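Local coordinates for nickel ABC transporter (Nickel-binding protein) (Bacillus halodurans, PDB 3T66) that probably serves as the extracellular solute-binding component of an ABC importer, perhaps for nickel or peptides, at residues 16-21 with 200-205. Sequence-based numbering, arbitrary orientation.
Sequences HFLFNV and SARSLA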
ATOM      1  N   HIS A  16      14.705 -20.793  -4.280  1.00 49.91           N
ATOM      2  CA  HIS A  16      13.418 -20.990  -4.902  1.00 50.31           C
ATOM      3  C   HIS A  16      12.407 -20.242  -4.099  1.00 50.08           C
ATOM      4  O   HIS A  16      12.167 -20.555  -2.921  1.00 50.32           O
ATOM      5  CB  HIS A  16      13.033 -22.451  -4.953  1.00 50.57           C
ATOM      6  CG  HIS A  16      11.786 -22.704  -5.744  1.00 54.18           C
ATOM      7  ND1 HIS A  16      11.111 -23.913  -5.716  1.00 56.44           N
ATOM      8  CD2 HIS A  16      11.067 -21.887  -6.553  1.00 54.22           C
ATOM      9  CE1 HIS A  16      10.050 -23.834  -6.499  1.00 56.14           C
ATOM     10  NE2 HIS A  16      10.001 -22.616  -7.017  1.00 55.79           N
ATOM     11  N   PHE A  17      11.827 -19.250  -4.757  1.00 49.52           N
ATOM     12  CA  PHE A  17      10.888 -18.342  -4.143  1.00 48.67           C
ATOM     13  C   PHE A  17       9.608 -18.576  -4.873  1.00 48.44           C
ATOM     14  O   PHE A  17       9.572 -18.731  -6.110  1.00 48.03           O
ATOM     15  CB  PHE A  17      11.383 -16.908  -4.282  1.00 48.54           C
ATOM     16  CG  PHE A  17      10.351 -15.859  -3.997  1.00 47.96           C
ATOM     17  CD1 PHE A  17      10.210 -15.332  -2.732  1.00 48.92           C
ATOM     18  CD2 PHE A  17       9.558 -15.349  -5.000  1.00 47.33           C
ATOM     19  CE1 PHE A  17       9.275 -14.344  -2.479  1.00 46.35           C
ATOM     20  CE2 PHE A  17       8.631 -14.377  -4.740  1.00 44.47           C
ATOM     21  CZ  PHE A  17       8.492 -13.879  -3.490  1.00 44.16           C
ATOM     22  N   LEU A  18       8.564 -18.656  -4.067  1.00 48.81           N
ATOM     23  CA  LEU A  18       7.263 -19.142  -4.510  1.00 49.75           C
ATOM     24  C   LEU A  18       6.189 -18.118  -4.219  1.00 50.31           C
ATOM     25  O   LEU A  18       5.854 -17.832  -3.051  1.00 50.35           O
ATOM     26  CB  LEU A  18       6.912 -20.483  -3.870  1.00 48.86           C
ATOM     27  CG  LEU A  18       5.550 -21.066  -4.290  1.00 49.07           C
ATOM     28  CD1 LEU A  18       5.251 -21.098  -5.852  1.00 47.02           C
ATOM     29  CD2 LEU A  18       5.324 -22.438  -3.611  1.00 47.32           C
ATOM     30  N   PHE A  19       5.674 -17.561  -5.299  1.00 50.79           N
ATOM     31  CA  PHE A  19       4.981 -16.322  -5.178  1.00 51.77           C
ATOM     32  C   PHE A  19       3.464 -16.460  -5.239  1.00 53.09           C
ATOM     33  O   PHE A  19       2.895 -17.476  -5.615  1.00 53.67           O
ATOM     34  CB  PHE A  19       5.509 -15.284  -6.178  1.00 50.96           C
ATOM     35  CG  PHE A  19       4.899 -13.939  -6.005  1.00 48.64           C
ATOM     36  CD1 PHE A  19       5.005 -13.261  -4.797  1.00 49.00           C
ATOM     37  CD2 PHE A  19       4.194 -13.346  -7.031  1.00 47.93           C
ATOM     38  CE1 PHE A  19       4.423 -11.981  -4.626  1.00 47.18           C
ATOM     39  CE2 PHE A  19       3.607 -12.079  -6.881  1.00 44.81           C
ATOM     40  CZ  PHE A  19       3.718 -11.408  -5.681  1.00 45.71           C
ATOM     41  N   ASN A  20       2.839 -15.378  -4.844  1.00 54.01           N
ATOM     42  CA  ASN A  20       1.440 -15.242  -4.572  1.00 54.81           C
ATOM     43  C   ASN A  20       0.509 -15.450  -5.771  1.00 54.77           C
ATOM     44  O   ASN A  20      -0.590 -15.967  -5.629  1.00 54.66           O
ATOM     45  CB  ASN A  20       1.323 -13.775  -4.125  1.00 55.50           C
ATOM     46  CG  ASN A  20       0.292 -13.570  -3.138  1.00 56.04           C
ATOM     47  OD1 ASN A  20      -0.346 -14.520  -2.721  1.00 59.88           O
ATOM     48  ND2 ASN A  20       0.097 -12.330  -2.728  1.00 58.71           N
ATOM     49  N   VAL A  21       0.989 -15.020  -6.942  1.00 54.74           N
ATOM     50  CA  VAL A  21       0.192 -14.546  -8.074  1.00 54.26           C
ATOM     51  C   VAL A  21       0.930 -14.895  -9.364  1.00 54.38           C
ATOM     52  O   VAL A  21       2.165 -14.890  -9.403  1.00 54.28           O
ATOM     53  CB  VAL A  21       0.089 -13.002  -8.000  1.00 54.50           C
ATOM     54  CG1 VAL A  21      -0.593 -12.416  -9.227  1.00 54.24           C
ATOM     55  CG2 VAL A  21      -0.591 -12.551  -6.679  1.00 54.97           C
ATOM     56  N   SER A 200      -2.440 -23.035   0.423  1.00 67.84           N
ATOM     57  CA  SER A 200      -1.959 -24.172   1.194  1.00 68.49           C
ATOM     58  C   SER A 200      -0.991 -24.986   0.364  1.00 68.09           C
ATOM     59  O   SER A 200      -0.070 -25.587   0.917  1.00 68.96           O
ATOM     60  CB  SER A 200      -3.096 -25.018   1.772  1.00 68.95           C
ATOM     61  OG  SER A 200      -4.079 -25.288   0.789  1.00 71.50           O
ATOM     62  N   ALA A 201      -1.176 -24.987  -0.958  1.00 67.29           N
ATOM     63  CA  ALA A 201      -0.170 -25.527  -1.879  1.00 66.27           C
ATOM     64  C   ALA A 201       1.180 -24.903  -1.527  1.00 66.08           C
ATOM     65  O   ALA A 201       2.198 -25.610  -1.375  1.00 66.44           O
ATOM     66  CB  ALA A 201      -0.541 -25.233  -3.330  1.00 66.01           C
ATOM     67  N   ARG A 202       1.175 -23.578  -1.366  1.00 65.03           N
ATOM     68  CA  ARG A 202       2.337 -22.851  -0.897  1.00 63.70           C
ATOM     69  C   ARG A 202       2.915 -23.364   0.420  1.00 62.61           C
ATOM     70  O   ARG A 202       4.122 -23.640   0.506  1.00 62.00           O
ATOM     71  CB  ARG A 202       1.958 -21.400  -0.755  1.00 63.99           C
ATOM     72  CG  ARG A 202       1.654 -20.781  -2.078  1.00 65.65           C
ATOM     73  CD  ARG A 202       1.757 -19.310  -1.989  1.00 66.67           C
ATOM     74  NE  ARG A 202       0.650 -18.753  -1.225  1.00 68.00           N
ATOM     75  CZ  ARG A 202      -0.331 -18.044  -1.761  1.00 68.19           C
ATOM     76  NH1 ARG A 202      -0.353 -17.785  -3.067  1.00 69.06           N
ATOM     77  NH2 ARG A 202      -1.269 -17.566  -0.976  1.00 69.86           N
ATOM     78  N   SER A 203       2.056 -23.484   1.435  1.00 61.62           N
ATOM     79  CA  SER A 203       2.471 -23.968   2.754  1.00 61.05           C
ATOM     80  C   SER A 203       3.180 -25.348   2.650  1.00 60.97           C
ATOM     81  O   SER A 203       4.264 -25.565   3.220  1.00 60.54           O
ATOM     82  CB  SER A 203       1.277 -23.995   3.724  1.00 61.08           C
ATOM     83  OG  SER A 203       0.825 -22.695   4.102  1.00 60.64           O
ATOM     84  N   LEU A 204       2.585 -26.253   1.872  1.00 60.48           N
ATOM     85  CA  LEU A 204       3.139 -27.583   1.643  1.00 60.35           C
ATOM     86  C   LEU A 204       4.534 -27.534   1.040  1.00 59.74           C
ATOM     87  O   LEU A 204       5.470 -28.122   1.591  1.00 58.74           O
ATOM     88  CB  LEU A 204       2.192 -28.374   0.724  1.00 61.12           C
ATOM     89  CG  LEU A 204       2.367 -29.891   0.594  1.00 61.81           C
ATOM     90  CD1 LEU A 204       2.072 -30.545   1.929  1.00 61.78           C
ATOM     91  CD2 LEU A 204       1.477 -30.428  -0.512  1.00 61.21           C
ATOM     92  N   ALA A 205       4.633 -26.819  -0.088  1.00 59.48           N
ATOM     93  CA  ALA A 205       5.869 -26.591  -0.833  1.00 59.48           C
ATOM     94  C   ALA A 205       6.999 -26.186   0.069  1.00 59.99           C
ATOM     95  O   ALA A 205       8.117 -26.705  -0.032  1.00 60.01           O
ATOM     96  CB  ALA A 205       5.666 -25.553  -1.865  1.00 59.06           C
TER
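Leu18 and Ala205 make the apolar half of this strand-on-helix contact, with the Leu18 branch CD2 lying 3.6 Å from Ala205 CB. The same methyl reaches back one helical turn to Arg202, 4.1 Å from its CA, and so sits against the helix surface between the two residues. What carries it there is the leucine's extension, CG anti to the backbone N (chi1 -180°), from a CB that already points at the helix.

The polar half lies at the end of strand 14-19, where the chain leaves the sheet at Asn20. Arg202 leaves the helix with CG anti to its own carbonyl carbon and bends at chi3 (-72°), which turns the guanidinium toward the turn. Asn20 O stands at the guanidinium edge, near its plane, 3.2 Å from Arg202 NH1. Asn20 OD1 also comes within 3.3 Å of Arg202 NH1, but the angle is poor for a hydrogen bond; the side chains meet obliquely, with the amide and guanidinium planes 69° apart.

The firmer hold on the arginine comes from around the contact. NH2 donates to Arg216 O, just beyond strand 213-215, and NH1 makes a weak bond to Asn196 O in the loop leading into helix 199-207. Strand 14-19 runs between strands 190-195 and 213-215, parallel to both, while helix 199-207 lies between those two in sequence; its residues 200-205 run alongside residues 16-19, nearly antiparallel (165°).

The chemistry thus implies a buried arginine whose guanidinium has several carbonyl oxygens near it, those of Asn20, Asn196 and Arg216, whose partial charges probably offset its own, beside a small hydrocarbon contact that joins helix to strand.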